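Local coordinates for CBS domain-containing protein (Pyrococcus horikoshii, PDB 2YZQ), which is of unknown function but binds S-adenosylmethionine between two of its four CBS domains and so probably senses this adenosyl ligand, at residues A[231-236]-A[256-261]; A[130-135]-A[263-268]; A[125-130]-A[235-240]. All coordinates share one frame; numbering follows the deposited sequence.

Overall arrangement
The three contacts sit together on the S-adenosylmethionine-binding half of the chain. Contact 1 lies about 9 Å from contact 2, and contact 3 about 11 Å from each, measured between centres. Contacts 1 and 2 meet in one antiparallel hairpin, strands 254-259 and 263-269. Contact 1 adds segment 231-236 beside strand 254-259, and contact 2 adds segment 130-135 beside strand 263-269. Contact 3 pairs segment 125-130 with segment 235-240, which runs into helix 240-250. It shares P130 with contact 2 and T235 and P236 with contact 1. Along the chain contact 1 nests within contact 2, while contacts 2 and 3 cross. Contacts 2 and 3 join segments over a hundred residues apart; contact 1 reaches the ligand pocket.

Contact 1 (A[231-236]-A[256-261]); sequences VIVATP and PVIRGE. With SAM (S-adenosylmethionine), chain B.
The carbonyl O of A234 is gripped twice by strand 254-259. I258 N donates to A234 O at 2.9 Å, tilted 20° from the carbonyl plane. V257 CA adds a C-H contact to A234 O at 3.3 Å. The N-H of A234 answers with a bond to P256 O, also 2.9 Å. These bonds bridge the backbones of A234 and V257, and the irregular segment 231-236 meets strand 254-259 at this single bridge.

Side chains pack along the bridge. A chi1 of -56° turns V233 CG1 anti to the carbonyl carbon and so leaves CG2 between the backbone N and that carbon. From there CG2 meets I258 CD1 at 3.7 Å, the two side chains crossing at about a right angle. L169 of strand 169-174 touches both of these residues. V231 CG1 touches P256 CG at 3.8 Å, and P236 CD meets V257 CG1 at the far end.

The near end forms part of the S-adenosylmethionine pocket. I232 N donates to N1 of the adenine at 2.7 Å, almost straight at 171°. The adenine N6 donates back to I232 O at 3.1 Å. P256 CD lies beside N6, and T228, D177, E253 and Q254 bind the ligand as well. The two main-chain bonds of I232 probably select for an acceptor at N1 and an amino group at N6, while I232 CB and CG1 pack against the adenine.

Contact 2 (A[130-135]-A[263-268]); sequences PYYQRY and DLIGLI
Q133 and L267 pair their backbones in a single antiparallel hydrogen-bonded bridge. Q133 N donates to L267 O at 2.9 Å, and L267 N returns a bond to Q133 O at 3.0 Å, in the carbonyl plane. This is the tight part of the contact. Q133 O also sits 3.1 Å from G266 CA. A side chain at G266 would run into both Q133 O and the Y132 ring. Y132 lies close over the strand because chi1 of 75° sets CG between the backbone N and the carbonyl carbon. Its CD1 is 4.0 Å from G266 CA, and its CB packs on I268 CD1.

I265 and G266 both face V257 of strand 254-259, a classic beta bulge. It falls in the second strand of the hairpin of a CBS motif. Segment 130-135, from the other CBS motif of this half, borders that strand.

The hydroxyl end of Y132 is looser and wetter. A water joins Y132 OH at 2.7 Å to I265 O, to which it donates at 3.1 Å, and it lies in the plane of the ring at its edge. I265 CD1 comes within 4.0 Å of Y132 OH, the side chains crossing at a slant.

The exposed R134 covers one face of the Y132 ring, with NH1 over the centre. NH1 also bonds to Y132 O at 2.8 Å, near the guanidinium plane, so the group is held flat above the ring. NH2 of R134 forms a salt bridge with E129. The amide of Q133 turns away from the strand, and its NE2 bonds to D272 OD1.

Contact 3 (A[125-130]-A[235-240]); sequences GVEIEP and TPHMTV
E127 and T239 bring their backbones together in a single bridge where a type I turn, T235 to M238, runs into helix 240-250. T239 is the N-cap residue of that helix, and its OG1 accepts from E242 N. The bridge is flanked by two backbone bonds. V240 N donates to V126 O at 2.7 Å, and I128 N donates to M238 O at 2.9 Å. The first residue of the helix is thus tied to segment 125-130, more than a hundred residues earlier in the chain.

The side chain of E127 follows the turn outward. Its CB lies against the carbonyl oxygens of P236 and H237. With chi1 at -55°, CG is anti to the carbonyl carbon and comes 3.4 Å from H237 O. The chain runs on extended, and CD is also beside H237 O. At the tip, OE1 accepts from H237 ND1 at 3.0 Å. OE2 lies near H237 CB and, without a hydrogen bond, near H237 O.

I128 fills the inner side. Its CG2 packs on V240 CG2 at 4.1 Å, and I128 CD1 ends 3.3 Å from T235 O. A234, V243 and I268 touch the same side chain. Replacing I128 with an alanine would probably open a gap between A234, V243 and I268 and leave V240 CG2 without this apolar neighbour. V126 CG1 meets V240 CG2 from the other end, the two valines side by side.

On the solvent side, the carboxylate and imidazole planes stand 61° apart, and E127 OE1 is met on its syn side, 31° out of the carboxylate plane.

Contact 1 (A[231-236]-A[256-261])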
loop_
_atom_site.group_PDB
_atom_site.type_symbol
_atom_site.label_atom_id
_atom_site.label_comp_id
_atom_site.label_asym_id
_atom_site.label_seq_id
_atom_site.Cartn_x
_atom_site.Cartn_y
_atom_site.Cartn_z
ATOM N N VAL A 231 3.268 10.731 14.662
ATOM C CA VAL A 231 2.583 9.602 14.051
ATOM C C VAL A 231 1.071 9.782 13.959
ATOM O O VAL A 231 0.405 10.147 14.938
ATOM C CB VAL A 231 2.884 8.304 14.834
ATOM C CG1 VAL A 231 2.448 7.093 14.029
ATOM C CG2 VAL A 231 4.373 8.220 15.150
ATOM N N ILE A 232 0.545 9.547 12.760
ATOM C CA ILE A 232 -0.882 9.634 12.500
ATOM C C ILE A 232 -1.427 8.260 12.867
ATOM O O ILE A 232 -1.056 7.260 12.246
ATOM C CB ILE A 232 -1.159 9.909 11.016
ATOM C CG1 ILE A 232 -0.430 11.184 10.584
ATOM C CG2 ILE A 232 -2.658 10.019 10.786
ATOM C CD1 ILE A 232 -0.793 12.405 11.408
ATOM N N VAL A 233 -2.301 8.216 13.868
ATOM C CA VAL A 233 -2.841 6.951 14.361
ATOM C C VAL A 233 -4.327 6.715 14.174
ATOM O O VAL A 233 -5.095 7.624 13.856
ATOM C CB VAL A 233 -2.545 6.782 15.881
ATOM C CG1 VAL A 233 -1.061 6.890 16.146
ATOM C CG2 VAL A 233 -3.285 7.846 16.683
ATOM N N ALA A 234 -4.715 5.461 14.387
ATOM C CA ALA A 234 -6.101 5.030 14.309
ATOM C C ALA A 234 -6.399 4.258 15.589
ATOM O O ALA A 234 -5.497 3.980 16.379
ATOM C CB ALA A 234 -6.306 4.122 13.097
ATOM N N THR A 235 -7.670 3.947 15.807
ATOM C CA THR A 235 -8.079 3.162 16.969
ATOM C C THR A 235 -9.025 2.120 16.398
ATOM O O THR A 235 -9.464 2.237 15.255
ATOM C CB THR A 235 -8.829 4.006 18.025
ATOM O OG1 THR A 235 -10.112 4.390 17.516
ATOM C CG2 THR A 235 -8.025 5.245 18.385
ATOM N N PRO A 236 -9.356 1.082 17.176
ATOM C CA PRO A 236 -10.263 0.049 16.668
ATOM C C PRO A 236 -11.644 0.556 16.253
ATOM O O PRO A 236 -12.278 -0.011 15.365
ATOM C CB PRO A 236 -10.346 -0.936 17.829
ATOM C CG PRO A 236 -9.003 -0.802 18.480
ATOM C CD PRO A 236 -8.805 0.697 18.488
ATOM N N PRO A 256 -0.737 3.230 12.587
ATOM C CA PRO A 256 -0.644 2.335 13.742
ATOM C C PRO A 256 -1.987 2.414 14.475
ATOM O O PRO A 256 -2.613 3.473 14.520
ATOM C CB PRO A 256 0.474 2.959 14.563
ATOM C CG PRO A 256 1.397 3.496 13.513
ATOM C CD PRO A 256 0.439 4.117 12.508
ATOM N N VAL A 257 -2.443 1.295 15.027
ATOM C CA VAL A 257 -3.695 1.273 15.773
ATOM C C VAL A 257 -3.296 1.300 17.238
ATOM O O VAL A 257 -2.476 0.493 17.667
ATOM C CB VAL A 257 -4.495 -0.013 15.485
ATOM C CG1 VAL A 257 -5.768 -0.051 16.349
ATOM C CG2 VAL A 257 -4.848 -0.065 14.001
ATOM N N ILE A 258 -3.861 2.232 17.997
ATOM C CA ILE A 258 -3.515 2.354 19.408
ATOM C C ILE A 258 -4.695 2.490 20.352
ATOM O O ILE A 258 -5.852 2.609 19.941
ATOM C CB ILE A 258 -2.637 3.598 19.662
ATOM C CG1 ILE A 258 -3.470 4.868 19.446
ATOM C CG2 ILE A 258 -1.431 3.588 18.731
ATOM C CD1 ILE A 258 -2.823 6.146 19.950
ATOM N N ARG A 259 -4.357 2.479 21.637
ATOM C CA ARG A 259 -5.298 2.682 22.726
ATOM C C ARG A 259 -4.523 3.693 23.571
ATOM O O ARG A 259 -3.305 3.816 23.418
ATOM C CB ARG A 259 -5.531 1.392 23.518
ATOM C CG ARG A 259 -4.354 0.966 24.380
ATOM C CD ARG A 259 -4.706 -0.192 25.302
ATOM N NE ARG A 259 -4.904 -1.442 24.575
ATOM C CZ ARG A 259 -5.122 -2.616 25.157
ATOM N NH1 ARG A 259 -5.170 -2.706 26.480
ATOM N NH2 ARG A 259 -5.291 -3.704 24.417
ATOM N N GLY A 260 -5.206 4.426 24.442
ATOM C CA GLY A 260 -4.508 5.405 25.256
ATOM C C GLY A 260 -3.838 6.470 24.406
ATOM O O GLY A 260 -4.406 6.923 23.414
ATOM N N GLU A 261 -2.625 6.869 24.779
ATOM C CA GLU A 261 -1.905 7.895 24.029
ATOM C C GLU A 261 -0.891 7.343 23.033
ATOM O O GLU A 261 -0.634 7.958 22.000
ATOM C CB GLU A 261 -1.202 8.857 24.993
ATOM C CG GLU A 261 -2.158 9.715 25.806
ATOM C CD GLU A 261 -1.444 10.691 26.718
ATOM O OE1 GLU A 261 -2.133 11.492 27.383
ATOM O OE2 GLU A 261 -0.195 10.658 26.771
HETATM N N SAM B . 5.138 4.985 -0.521
HETATM C CA SAM B . 5.059 6.453 -0.490
HETATM C C SAM B . 6.167 7.045 -1.343
HETATM O O SAM B . 6.126 8.221 -1.668
HETATM O OXT SAM B . 7.101 6.351 -1.704
HETATM C CB SAM B . 5.189 6.930 0.963
HETATM C CG SAM B . 4.644 8.353 1.095
HETATM S SD SAM B . 4.528 8.820 2.847
HETATM C CE SAM B . 4.132 10.590 2.644
HETATM C "C5'" SAM B . 6.228 8.792 3.460
HETATM C "C4'" SAM B . 6.301 9.565 4.778
HETATM O "O4'" SAM B . 5.123 9.287 5.574
HETATM C "C3'" SAM B . 7.522 9.152 5.611
HETATM O "O3'" SAM B . 8.138 10.325 6.168
HETATM C "C2'" SAM B . 6.911 8.250 6.693
HETATM O "O2'" SAM B . 7.726 8.204 7.869
HETATM C "C1'" SAM B . 5.554 8.937 6.899
HETATM N N9 SAM B . 4.551 8.068 7.520
HETATM C C8 SAM B . 4.183 6.791 7.166
HETATM N N7 SAM B . 3.161 6.414 7.890
HETATM C C5 SAM B . 2.908 7.370 8.824
HETATM C C6 SAM B . 2.016 7.514 9.924
HETATM N N6 SAM B . 1.136 6.506 10.262
HETATM N N1 SAM B . 2.042 8.657 10.642
HETATM C C2 SAM B . 2.919 9.633 10.382
HETATM N N3 SAM B . 3.749 9.557 9.345
HETATM C C4 SAM B . 3.795 8.444 8.572
#

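Contact 2 (A[130-135]-A[263-268])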
loop_
_atom_site.group_PDB
_atom_site.type_symbol
_atom_site.label_atom_id
_atom_site.label_comp_id
_atom_site.label_asym_id
_atom_site.label_seq_id
_atom_site.Cartn_x
_atom_site.Cartn_y
_atom_site.Cartn_z
ATOM N N PRO A 130 -12.773 -5.099 12.954
ATOM C CA PRO A 130 -12.614 -6.458 12.418
ATOM C C PRO A 130 -11.499 -6.650 11.389
ATOM O O PRO A 130 -11.132 -7.786 11.076
ATOM C CB PRO A 130 -13.982 -6.753 11.785
ATOM C CG PRO A 130 -14.913 -5.695 12.351
ATOM C CD PRO A 130 -14.025 -4.492 12.470
ATOM N N TYR A 131 -10.942 -5.549 10.889
ATOM C CA TYR A 131 -9.951 -5.619 9.820
ATOM C C TYR A 131 -8.484 -5.307 10.074
ATOM O O TYR A 131 -7.634 -5.727 9.296
ATOM C CB TYR A 131 -10.425 -4.726 8.672
ATOM C CG TYR A 131 -11.875 -4.939 8.324
ATOM C CD1 TYR A 131 -12.284 -6.092 7.659
ATOM C CD2 TYR A 131 -12.848 -4.015 8.703
ATOM C CE1 TYR A 131 -13.629 -6.325 7.382
ATOM C CE2 TYR A 131 -14.197 -4.239 8.431
ATOM C CZ TYR A 131 -14.578 -5.398 7.771
ATOM O OH TYR A 131 -15.909 -5.639 7.509
ATOM N N TYR A 132 -8.167 -4.574 11.132
ATOM C CA TYR A 132 -6.772 -4.224 11.340
ATOM C C TYR A 132 -5.913 -5.406 11.770
ATOM O O TYR A 132 -6.393 -6.352 12.399
ATOM C CB TYR A 132 -6.657 -3.053 12.336
ATOM C CG TYR A 132 -6.880 -3.391 13.792
ATOM C CD1 TYR A 132 -5.849 -3.918 14.571
ATOM C CD2 TYR A 132 -8.111 -3.154 14.401
ATOM C CE1 TYR A 132 -6.039 -4.197 15.926
ATOM C CE2 TYR A 132 -8.314 -3.430 15.753
ATOM C CZ TYR A 132 -7.273 -3.950 16.508
ATOM O OH TYR A 132 -7.467 -4.229 17.843
ATOM N N GLN A 133 -4.642 -5.358 11.386
ATOM C CA GLN A 133 -3.693 -6.411 11.727
ATOM C C GLN A 133 -3.313 -6.348 13.197
ATOM O O GLN A 133 -2.967 -5.288 13.719
ATOM C CB GLN A 133 -2.415 -6.282 10.898
ATOM C CG GLN A 133 -2.573 -6.571 9.421
ATOM C CD GLN A 133 -3.028 -7.988 9.157
ATOM O OE1 GLN A 133 -2.497 -8.939 9.730
ATOM N NE2 GLN A 133 -4.012 -8.138 8.279
ATOM N N ARG A 134 -3.388 -7.494 13.862
ATOM C CA ARG A 134 -3.020 -7.584 15.267
ATOM C C ARG A 134 -1.528 -7.874 15.370
ATOM O O ARG A 134 -0.928 -7.750 16.439
ATOM C CB ARG A 134 -3.798 -8.708 15.952
ATOM C CG ARG A 134 -5.113 -8.282 16.573
ATOM C CD ARG A 134 -6.140 -7.830 15.545
ATOM N NE ARG A 134 -7.413 -7.562 16.208
ATOM C CZ ARG A 134 -8.481 -7.033 15.620
ATOM N NH1 ARG A 134 -8.445 -6.702 14.336
ATOM N NH2 ARG A 134 -9.586 -6.836 16.327
ATOM N N TYR A 135 -0.939 -8.270 14.250
ATOM C CA TYR A 135 0.479 -8.589 14.203
ATOM C C TYR A 135 1.183 -7.489 13.433
ATOM O O TYR A 135 0.844 -7.211 12.279
ATOM C CB TYR A 135 0.674 -9.942 13.521
ATOM C CG TYR A 135 -0.150 -11.040 14.160
ATOM C CD1 TYR A 135 0.023 -11.371 15.505
ATOM C CD2 TYR A 135 -1.103 -11.743 13.425
ATOM C CE1 TYR A 135 -0.735 -12.375 16.104
ATOM C CE2 TYR A 135 -1.867 -12.753 14.015
ATOM C CZ TYR A 135 -1.674 -13.062 15.354
ATOM O OH TYR A 135 -2.408 -14.070 15.944
ATOM N N ASP A 263 -0.206 3.431 23.063
ATOM C CA ASP A 263 -0.166 1.994 23.332
ATOM C C ASP A 263 -0.514 1.261 22.045
ATOM O O ASP A 263 -1.682 1.144 21.680
ATOM C CB ASP A 263 -1.173 1.647 24.429
ATOM C CG ASP A 263 -1.130 0.183 24.835
ATOM O OD1 ASP A 263 -0.411 -0.611 24.196
ATOM O OD2 ASP A 263 -1.831 -0.175 25.805
ATOM N N LEU A 264 0.517 0.774 21.367
ATOM C CA LEU A 264 0.367 0.080 20.092
ATOM C C LEU A 264 -0.280 -1.295 20.228
ATOM O O LEU A 264 0.219 -2.157 20.953
ATOM C CB LEU A 264 1.740 -0.059 19.433
ATOM C CG LEU A 264 1.806 -0.579 17.999
ATOM C CD1 LEU A 264 1.056 0.381 17.081
ATOM C CD2 LEU A 264 3.265 -0.703 17.568
ATOM N N ILE A 265 -1.375 -1.502 19.502
ATOM C CA ILE A 265 -2.086 -2.777 19.547
ATOM C C ILE A 265 -2.338 -3.363 18.163
ATOM O O ILE A 265 -2.912 -4.445 18.035
ATOM C CB ILE A 265 -3.440 -2.636 20.283
ATOM C CG1 ILE A 265 -4.360 -1.662 19.537
ATOM C CG2 ILE A 265 -3.196 -2.161 21.711
ATOM C CD1 ILE A 265 -5.740 -1.503 20.173
ATOM N N GLY A 266 -1.901 -2.659 17.126
ATOM C CA GLY A 266 -2.108 -3.157 15.779
ATOM C C GLY A 266 -1.704 -2.169 14.706
ATOM O O GLY A 266 -1.079 -1.148 14.986
ATOM N N LEU A 267 -2.080 -2.471 13.468
ATOM C CA LEU A 267 -1.749 -1.611 12.344
ATOM C C LEU A 267 -2.832 -1.753 11.289
ATOM O O LEU A 267 -3.247 -2.867 10.977
ATOM C CB LEU A 267 -0.403 -2.040 11.746
ATOM C CG LEU A 267 0.147 -1.224 10.569
ATOM C CD1 LEU A 267 0.604 0.138 11.078
ATOM C CD2 LEU A 267 1.307 -1.964 9.916
ATOM N N ILE A 268 -3.325 -0.634 10.769
ATOM C CA ILE A 268 -4.319 -0.717 9.707
ATOM C C ILE A 268 -3.639 -0.229 8.426
ATOM O O ILE A 268 -3.282 0.942 8.305
ATOM C CB ILE A 268 -5.610 0.108 10.022
ATOM C CG1 ILE A 268 -6.627 -0.080 8.891
ATOM C CG2 ILE A 268 -5.288 1.590 10.237
ATOM C CD1 ILE A 268 -7.172 -1.497 8.791
HETATM O O HOH W 1 -5.584 -5.546 19.280
HETATM O O HOH W 2 -2.679 -6.710 19.160
#

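Contact 3 (A[125-130]-A[235-240])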
loop_
_atom_site.group_PDB
_atom_site.type_symbol
_atom_site.label_atom_id
_atom_site.label_comp_id
_atom_site.label_asym_id
_atom_site.label_seq_id
_atom_site.Cartn_x
_atom_site.Cartn_y
_atom_site.Cartn_z
ATOM N N GLY A 125 -19.906 4.562 8.081
ATOM C CA GLY A 125 -20.520 3.734 9.099
ATOM C C GLY A 125 -19.937 2.336 9.192
ATOM O O GLY A 125 -20.675 1.349 9.213
ATOM N N VAL A 126 -18.612 2.246 9.248
ATOM C CA VAL A 126 -17.934 0.958 9.349
ATOM C C VAL A 126 -16.612 1.089 10.105
ATOM O O VAL A 126 -15.647 1.654 9.585
ATOM C CB VAL A 126 -17.635 0.367 7.954
ATOM C CG1 VAL A 126 -17.004 -1.007 8.099
ATOM C CG2 VAL A 126 -18.915 0.286 7.129
ATOM N N GLU A 127 -16.566 0.565 11.328
ATOM C CA GLU A 127 -15.346 0.634 12.130
ATOM C C GLU A 127 -14.333 -0.365 11.591
ATOM O O GLU A 127 -14.703 -1.368 10.976
ATOM C CB GLU A 127 -15.637 0.328 13.607
ATOM C CG GLU A 127 -16.711 1.213 14.227
ATOM C CD GLU A 127 -16.728 1.166 15.747
ATOM O OE1 GLU A 127 -16.296 0.143 16.323
ATOM O OE2 GLU A 127 -17.183 2.152 16.367
ATOM N N ILE A 128 -13.055 -0.095 11.829
ATOM C CA ILE A 128 -11.999 -0.977 11.346
ATOM C C ILE A 128 -11.671 -2.129 12.286
ATOM O O ILE A 128 -10.821 -2.957 11.973
ATOM C CB ILE A 128 -10.684 -0.194 11.097
ATOM C CG1 ILE A 128 -10.169 0.410 12.411
ATOM C CG2 ILE A 128 -10.919 0.888 10.053
ATOM C CD1 ILE A 128 -8.744 0.940 12.323
ATOM N N GLU A 129 -12.352 -2.193 13.427
ATOM C CA GLU A 129 -12.077 -3.232 14.415
ATOM C C GLU A 129 -11.888 -4.648 13.859
ATOM O O GLU A 129 -10.927 -5.328 14.211
ATOM C CB GLU A 129 -13.171 -3.222 15.493
ATOM C CG GLU A 129 -12.907 -4.123 16.697
ATOM C CD GLU A 129 -13.197 -5.585 16.414
ATOM O OE1 GLU A 129 -14.241 -5.871 15.790
ATOM O OE2 GLU A 129 -12.392 -6.449 16.825
ATOM N N PRO A 130 -12.773 -5.099 12.954
ATOM C CA PRO A 130 -12.614 -6.458 12.418
ATOM C C PRO A 130 -11.499 -6.650 11.389
ATOM O O PRO A 130 -11.132 -7.786 11.076
ATOM C CB PRO A 130 -13.982 -6.753 11.785
ATOM C CG PRO A 130 -14.913 -5.695 12.351
ATOM C CD PRO A 130 -14.025 -4.492 12.470
ATOM N N THR A 235 -7.670 3.947 15.807
ATOM C CA THR A 235 -8.079 3.162 16.969
ATOM C C THR A 235 -9.025 2.120 16.398
ATOM O O THR A 235 -9.464 2.237 15.255
ATOM C CB THR A 235 -8.829 4.006 18.025
ATOM O OG1 THR A 235 -10.112 4.390 17.516
ATOM C CG2 THR A 235 -8.025 5.245 18.385
ATOM N N PRO A 236 -9.356 1.082 17.176
ATOM C CA PRO A 236 -10.263 0.049 16.668
ATOM C C PRO A 236 -11.644 0.556 16.253
ATOM O O PRO A 236 -12.278 -0.011 15.365
ATOM C CB PRO A 236 -10.346 -0.936 17.829
ATOM C CG PRO A 236 -9.003 -0.802 18.480
ATOM C CD PRO A 236 -8.805 0.697 18.488
ATOM N N HIS A 237 -12.109 1.623 16.894
ATOM C CA HIS A 237 -13.430 2.168 16.599
ATOM C C HIS A 237 -13.461 3.190 15.468
ATOM O O HIS A 237 -14.537 3.638 15.063
ATOM C CB HIS A 237 -14.023 2.802 17.861
ATOM C CG HIS A 237 -14.151 1.855 19.013
ATOM N ND1 HIS A 237 -14.942 0.728 18.965
ATOM C CD2 HIS A 237 -13.589 1.869 20.245
ATOM C CE1 HIS A 237 -14.862 0.088 20.119
ATOM N NE2 HIS A 237 -14.048 0.759 20.913
ATOM N N MET A 238 -12.292 3.567 14.960
ATOM C CA MET A 238 -12.227 4.541 13.876
ATOM C C MET A 238 -12.842 3.930 12.620
ATOM O O MET A 238 -12.681 2.739 12.354
ATOM C CB MET A 238 -10.776 4.950 13.617
ATOM C CG MET A 238 -10.623 6.115 12.653
ATOM S SD MET A 238 -8.923 6.745 12.605
ATOM C CE MET A 238 -8.896 7.759 14.078
ATOM N N THR A 239 -13.550 4.745 11.849
ATOM C CA THR A 239 -14.202 4.245 10.644
ATOM C C THR A 239 -13.281 4.109 9.444
ATOM O O THR A 239 -12.236 4.759 9.360
ATOM C CB THR A 239 -15.377 5.144 10.230
ATOM O OG1 THR A 239 -14.884 6.441 9.875
ATOM C CG2 THR A 239 -16.377 5.271 11.374
ATOM N N VAL A 240 -13.683 3.241 8.521
ATOM C CA VAL A 240 -12.939 3.008 7.290
ATOM C C VAL A 240 -12.829 4.337 6.555
ATOM O O VAL A 240 -11.809 4.641 5.938
ATOM C CB VAL A 240 -13.673 1.988 6.393
ATOM C CG1 VAL A 240 -13.009 1.910 5.022
ATOM C CG2 VAL A 240 -13.659 0.627 7.053
#